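Local coordinates for hemoglobin subunit beta (Isurus oxyrinchus, PDB 3MKB), which forms, with alpha subunits, the four-chain haemoglobin of the shortfin mako shark, which carries haem and probably transports oxygen by binding it reversibly at the iron, at residues Val71-His82 and Val126-Tyr135. Sequence-based numbering, arbitrary orientation.
With HEM (protoporphyrin IX containing Fe), chain F.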
loop_
_atom_site.group_PDB
_atom_site.type_symbol
_atom_site.label_atom_id
_atom_site.label_comp_id
_atom_site.label_asym_id
_atom_site.label_seq_id
_atom_site.Cartn_x
_atom_site.Cartn_y
_atom_site.Cartn_z
ATOM N N VAL B 71 -18.181 16.041 2.287
ATOM C CA VAL B 71 -16.934 16.321 2.995
ATOM C C VAL B 71 -15.906 16.965 2.062
ATOM O O VAL B 71 -15.267 17.947 2.434
ATOM C CB VAL B 71 -16.341 15.068 3.709
ATOM C CG1 VAL B 71 -15.010 15.392 4.391
ATOM C CG2 VAL B 71 -17.328 14.518 4.734
ATOM N N LYS B 72 -15.750 16.383 0.880
ATOM C CA LYS B 72 -14.816 16.818 -0.143
ATOM C C LYS B 72 -14.882 18.358 -0.274
ATOM O O LYS B 72 -13.876 19.062 -0.068
ATOM C CB LYS B 72 -15.227 16.131 -1.456
ATOM C CG LYS B 72 -14.289 16.258 -2.673
ATOM C CD LYS B 72 -13.350 15.039 -2.862
ATOM C CE LYS B 72 -14.018 13.819 -3.533
ATOM N NZ LYS B 72 -12.994 12.920 -4.186
ATOM N N ALA B 73 -16.090 18.849 -0.583
ATOM C CA ALA B 73 -16.377 20.285 -0.687
ATOM C C ALA B 73 -15.995 21.157 0.553
ATOM O O ALA B 73 -15.684 22.336 0.385
ATOM C CB ALA B 73 -17.854 20.481 -1.072
ATOM N N GLU B 74 -15.993 20.600 1.770
ATOM C CA GLU B 74 -15.669 21.410 2.956
ATOM C C GLU B 74 -14.175 21.384 3.249
ATOM O O GLU B 74 -13.662 22.151 4.086
ATOM C CB GLU B 74 -16.468 20.986 4.206
ATOM C CG GLU B 74 -17.933 20.510 3.958
ATOM C CD GLU B 74 -18.995 21.620 3.852
ATOM O OE1 GLU B 74 -18.845 22.721 4.457
ATOM O OE2 GLU B 74 -20.016 21.367 3.184
ATOM N N PHE B 75 -13.461 20.509 2.557
ATOM C CA PHE B 75 -12.068 20.330 2.889
ATOM C C PHE B 75 -11.104 21.007 1.893
ATOM O O PHE B 75 -9.880 20.889 2.026
ATOM C CB PHE B 75 -11.782 18.812 3.082
ATOM C CG PHE B 75 -11.890 18.339 4.510
ATOM C CD1 PHE B 75 -10.770 17.812 5.163
ATOM C CD2 PHE B 75 -13.101 18.415 5.217
ATOM C CE1 PHE B 75 -10.822 17.374 6.494
ATOM C CE2 PHE B 75 -13.167 17.977 6.551
ATOM C CZ PHE B 75 -12.023 17.445 7.190
ATOM N N VAL B 76 -11.654 21.734 0.909
ATOM C CA VAL B 76 -10.818 22.373 -0.137
ATOM C C VAL B 76 -9.667 23.190 0.433
ATOM O O VAL B 76 -8.487 22.939 0.106
ATOM C CB VAL B 76 -11.643 23.175 -1.212
ATOM C CG1 VAL B 76 -10.799 23.409 -2.470
ATOM C CG2 VAL B 76 -12.852 22.424 -1.613
ATOM N N ASN B 77 -9.990 24.130 1.310
ATOM C CA ASN B 77 -8.981 24.998 1.883
ATOM C C ASN B 77 -8.069 24.239 2.844
ATOM O O ASN B 77 -6.865 24.535 2.928
ATOM C CB ASN B 77 -9.643 26.198 2.575
ATOM C CG ASN B 77 -10.784 26.787 1.755
ATOM O OD1 ASN B 77 -11.963 26.796 2.193
ATOM N ND2 ASN B 77 -10.459 27.243 0.523
ATOM N N ILE B 78 -8.638 23.262 3.570
ATOM C CA ILE B 78 -7.831 22.439 4.489
ATOM C C ILE B 78 -6.802 21.678 3.664
ATOM O O ILE B 78 -5.624 21.628 3.983
ATOM C CB ILE B 78 -8.709 21.471 5.353
ATOM C CG1 ILE B 78 -9.454 22.241 6.449
ATOM C CG2 ILE B 78 -7.829 20.378 6.047
ATOM C CD1 ILE B 78 -10.849 21.715 6.758
ATOM N N SER B 79 -7.259 21.097 2.579
ATOM C CA SER B 79 -6.395 20.229 1.790
ATOM C C SER B 79 -5.236 21.015 1.105
ATOM O O SER B 79 -4.062 20.610 1.190
ATOM C CB SER B 79 -7.257 19.445 0.818
ATOM O OG SER B 79 -6.493 18.831 -0.185
ATOM N N LYS B 80 -5.575 22.150 0.462
ATOM C CA LYS B 80 -4.575 23.049 -0.130
ATOM C C LYS B 80 -3.464 23.440 0.856
ATOM O O LYS B 80 -2.283 23.510 0.468
ATOM C CB LYS B 80 -5.222 24.313 -0.695
ATOM C CG LYS B 80 -6.046 24.082 -1.950
ATOM C CD LYS B 80 -6.050 25.345 -2.856
ATOM C CE LYS B 80 -6.989 25.191 -4.053
ATOM N NZ LYS B 80 -8.398 25.639 -3.710
ATOM N N ALA B 81 -3.856 23.703 2.112
ATOM C CA ALA B 81 -2.955 24.099 3.178
ATOM C C ALA B 81 -1.954 22.964 3.445
ATOM O O ALA B 81 -0.722 23.171 3.624
ATOM C CB ALA B 81 -3.767 24.426 4.442
ATOM N N HIS B 82 -2.489 21.746 3.465
ATOM C CA HIS B 82 -1.638 20.575 3.707
ATOM C C HIS B 82 -0.711 20.266 2.521
ATOM O O HIS B 82 0.472 19.862 2.721
ATOM C CB HIS B 82 -2.495 19.363 4.092
ATOM C CG HIS B 82 -3.047 19.438 5.479
ATOM N ND1 HIS B 82 -4.113 20.247 5.814
ATOM C CD2 HIS B 82 -2.709 18.776 6.612
ATOM C CE1 HIS B 82 -4.382 20.111 7.094
ATOM N NE2 HIS B 82 -3.560 19.215 7.599
ATOM N N VAL B 126 -13.154 8.483 3.513
ATOM C CA VAL B 126 -13.807 9.678 2.984
ATOM C C VAL B 126 -13.036 10.920 3.420
ATOM O O VAL B 126 -12.767 11.809 2.619
ATOM C CB VAL B 126 -15.281 9.771 3.442
ATOM C CG1 VAL B 126 -15.916 11.072 3.015
ATOM C CG2 VAL B 126 -16.063 8.679 2.853
ATOM N N VAL B 127 -12.677 10.995 4.692
ATOM C CA VAL B 127 -11.825 12.090 5.179
ATOM C C VAL B 127 -10.448 12.091 4.485
ATOM O O VAL B 127 -9.980 13.144 4.044
ATOM C CB VAL B 127 -11.683 12.072 6.720
ATOM C CG1 VAL B 127 -10.653 13.125 7.242
ATOM C CG2 VAL B 127 -13.057 12.265 7.364
ATOM N N ILE B 128 -9.803 10.937 4.355
ATOM C CA ILE B 128 -8.481 10.921 3.679
ATOM C C ILE B 128 -8.649 11.416 2.231
ATOM O O ILE B 128 -7.866 12.251 1.745
ATOM C CB ILE B 128 -7.798 9.522 3.690
ATOM C CG1 ILE B 128 -7.417 9.111 5.130
ATOM C CG2 ILE B 128 -6.526 9.520 2.764
ATOM C CD1 ILE B 128 -7.184 7.558 5.311
ATOM N N ASP B 129 -9.690 10.935 1.544
ATOM C CA ASP B 129 -9.847 11.357 0.149
ATOM C C ASP B 129 -10.052 12.876 0.076
ATOM O O ASP B 129 -9.481 13.545 -0.779
ATOM C CB ASP B 129 -11.010 10.625 -0.514
ATOM C CG ASP B 129 -10.774 9.157 -0.646
ATOM O OD1 ASP B 129 -11.730 8.474 -1.015
ATOM O OD2 ASP B 129 -9.654 8.678 -0.388
ATOM N N ALA B 130 -10.828 13.416 1.007
ATOM C CA ALA B 130 -11.169 14.847 1.036
ATOM C C ALA B 130 -9.946 15.754 1.255
ATOM O O ALA B 130 -9.758 16.756 0.541
ATOM C CB ALA B 130 -12.190 15.106 2.094
ATOM N N ILE B 131 -9.127 15.407 2.251
ATOM C CA ILE B 131 -7.932 16.155 2.565
ATOM C C ILE B 131 -6.765 15.897 1.557
ATOM O O ILE B 131 -5.832 16.723 1.442
ATOM C CB ILE B 131 -7.503 15.952 4.042
ATOM C CG1 ILE B 131 -6.607 17.109 4.511
ATOM C CG2 ILE B 131 -6.977 14.470 4.281
ATOM C CD1 ILE B 131 -6.221 17.056 5.998
ATOM N N SER B 132 -6.867 14.820 0.781
ATOM C CA SER B 132 -5.904 14.537 -0.302
ATOM C C SER B 132 -6.229 15.153 -1.653
ATOM O O SER B 132 -5.384 15.134 -2.550
ATOM C CB SER B 132 -5.707 13.028 -0.496
ATOM O OG SER B 132 -5.341 12.416 0.718
ATOM N N SER B 133 -7.414 15.731 -1.795
ATOM C CA SER B 133 -7.933 16.051 -3.127
ATOM C C SER B 133 -7.177 17.183 -3.853
ATOM O O SER B 133 -7.077 17.192 -5.079
ATOM C CB SER B 133 -9.440 16.351 -3.072
ATOM O OG SER B 133 -9.973 16.433 -4.405
ATOM N N GLN B 134 -6.565 18.087 -3.093
ATOM C CA GLN B 134 -5.825 19.183 -3.712
ATOM C C GLN B 134 -4.336 18.955 -3.852
ATOM O O GLN B 134 -3.589 19.910 -4.084
ATOM C CB GLN B 134 -6.062 20.450 -2.909
ATOM C CG GLN B 134 -7.548 20.788 -2.839
ATOM C CD GLN B 134 -8.143 21.068 -4.226
ATOM O OE1 GLN B 134 -9.291 20.683 -4.509
ATOM N NE2 GLN B 134 -7.366 21.751 -5.094
ATOM N N TYR B 135 -3.867 17.735 -3.669
ATOM C CA TYR B 135 -2.431 17.498 -3.936
ATOM C C TYR B 135 -2.295 17.334 -5.441
ATOM O O TYR B 135 -2.979 16.516 -6.043
ATOM C CB TYR B 135 -1.898 16.240 -3.241
ATOM C CG TYR B 135 -1.619 16.452 -1.788
ATOM C CD1 TYR B 135 -0.332 16.453 -1.332
ATOM C CD2 TYR B 135 -2.671 16.660 -0.858
ATOM C CE1 TYR B 135 -0.059 16.636 0.017
ATOM C CE2 TYR B 135 -2.408 16.853 0.514
ATOM C CZ TYR B 135 -1.095 16.829 0.929
ATOM O OH TYR B 135 -0.781 17.013 2.245
HETATM C CHA HEM F . -3.039 21.852 10.326
HETATM C CHB HEM F . -6.865 18.950 9.875
HETATM C CHC HEM F . -3.832 15.318 9.167
HETATM C CHD HEM F . 0.064 18.172 9.894
HETATM C C1A HEM F . -4.299 21.365 10.171
HETATM C C2A HEM F . -5.462 22.187 10.116
HETATM C C3A HEM F . -6.509 21.389 10.014
HETATM C C4A HEM F . -6.041 20.050 9.989
HETATM C CMA HEM F . -7.981 21.845 9.925
HETATM C CAA HEM F . -5.502 23.730 10.206
HETATM C CBA HEM F . -5.229 24.354 8.843
HETATM C CGA HEM F . -5.422 25.856 8.965
HETATM O O1A HEM F . -6.586 26.331 8.955
HETATM O O2A HEM F . -4.415 26.578 9.078
HETATM C C1B HEM F . -6.421 17.693 9.653
HETATM C C2B HEM F . -7.237 16.498 9.458
HETATM C C3B HEM F . -6.362 15.493 9.271
HETATM C C4B HEM F . -4.992 16.021 9.335
HETATM C CMB HEM F . -8.796 16.365 9.469
HETATM C CAB HEM F . -6.718 14.022 9.010
HETATM C CBB HEM F . -6.148 13.476 7.927
HETATM C C1C HEM F . -2.521 15.769 9.335
HETATM C C2C HEM F . -1.323 14.958 9.359
HETATM C C3C HEM F . -0.279 15.740 9.586
HETATM C C4C HEM F . -0.746 17.087 9.682
HETATM C CMC HEM F . -1.215 13.440 9.209
HETATM C CAC HEM F . 1.205 15.312 9.673
HETATM C CBC HEM F . 1.587 14.195 10.338
HETATM C C1D HEM F . -0.400 19.423 10.149
HETATM C C2D HEM F . 0.384 20.581 10.534
HETATM C C3D HEM F . -0.622 21.709 10.666
HETATM C C4D HEM F . -1.898 21.132 10.353
HETATM C CMD HEM F . 1.904 20.660 10.776
HETATM C CAD HEM F . -0.396 23.189 11.064
HETATM C CBD HEM F . -0.320 23.338 12.566
HETATM C CGD HEM F . 0.162 24.779 12.800
HETATM O O1D HEM F . -0.634 25.583 13.353
HETATM O O2D HEM F . 1.329 25.175 12.447
HETATM N NA HEM F . -4.669 20.035 10.095
HETATM N NB HEM F . -5.094 17.369 9.558
HETATM N NC HEM F . -2.131 17.086 9.536
HETATM N ND HEM F . -1.722 19.800 10.038
HETATM FE FE HEM F . -3.355 18.549 9.684
HETATM O O HOH W 1 -11.228 18.714 -0.333
HETATM O O HOH W 2 -3.315 17.692 11.713
#
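The proximal wall of the globin haem pocket is built here, where the F helix with its haem-ligating His82 packs against the end of the H helix, the axes of helices 76-82 and 126-132 crossing at -67°. His82 binds the iron through NE2 at 2.2 Å, while its ND1 donates in the ring plane to Ile78 O at 2.7 Å, helping to fix the rotation of the imidazole. Ile131 reaches over one face of that ring: with CG1 anti to the backbone N (chi1 -158°), its CD1 sits 3.7 Å from the His82 ring centroid in a CH-pi contact and also touches the porphyrin. Phe75 CD1 meets Ile131 CB at 3.9 Å, and Val71 CG1 presses on Ala130 CB. Beside this apolar packing, Ser79 OG donates to Ile131 O at 2.7 Å from above the carbonyl plane and accepts from Gln134 N at 3.0 Å. Replacing the serine by alanine would remove OG and is likely to leave both without their common partner and the type I turn Ser132-Tyr135 less firmly held. Tyr135 OH, hydrogen-bonded to Ile88 O, lies beside the His82 backbone. Hydrogen bonding through ND1 would probably make His82 a more electron-rich iron ligand.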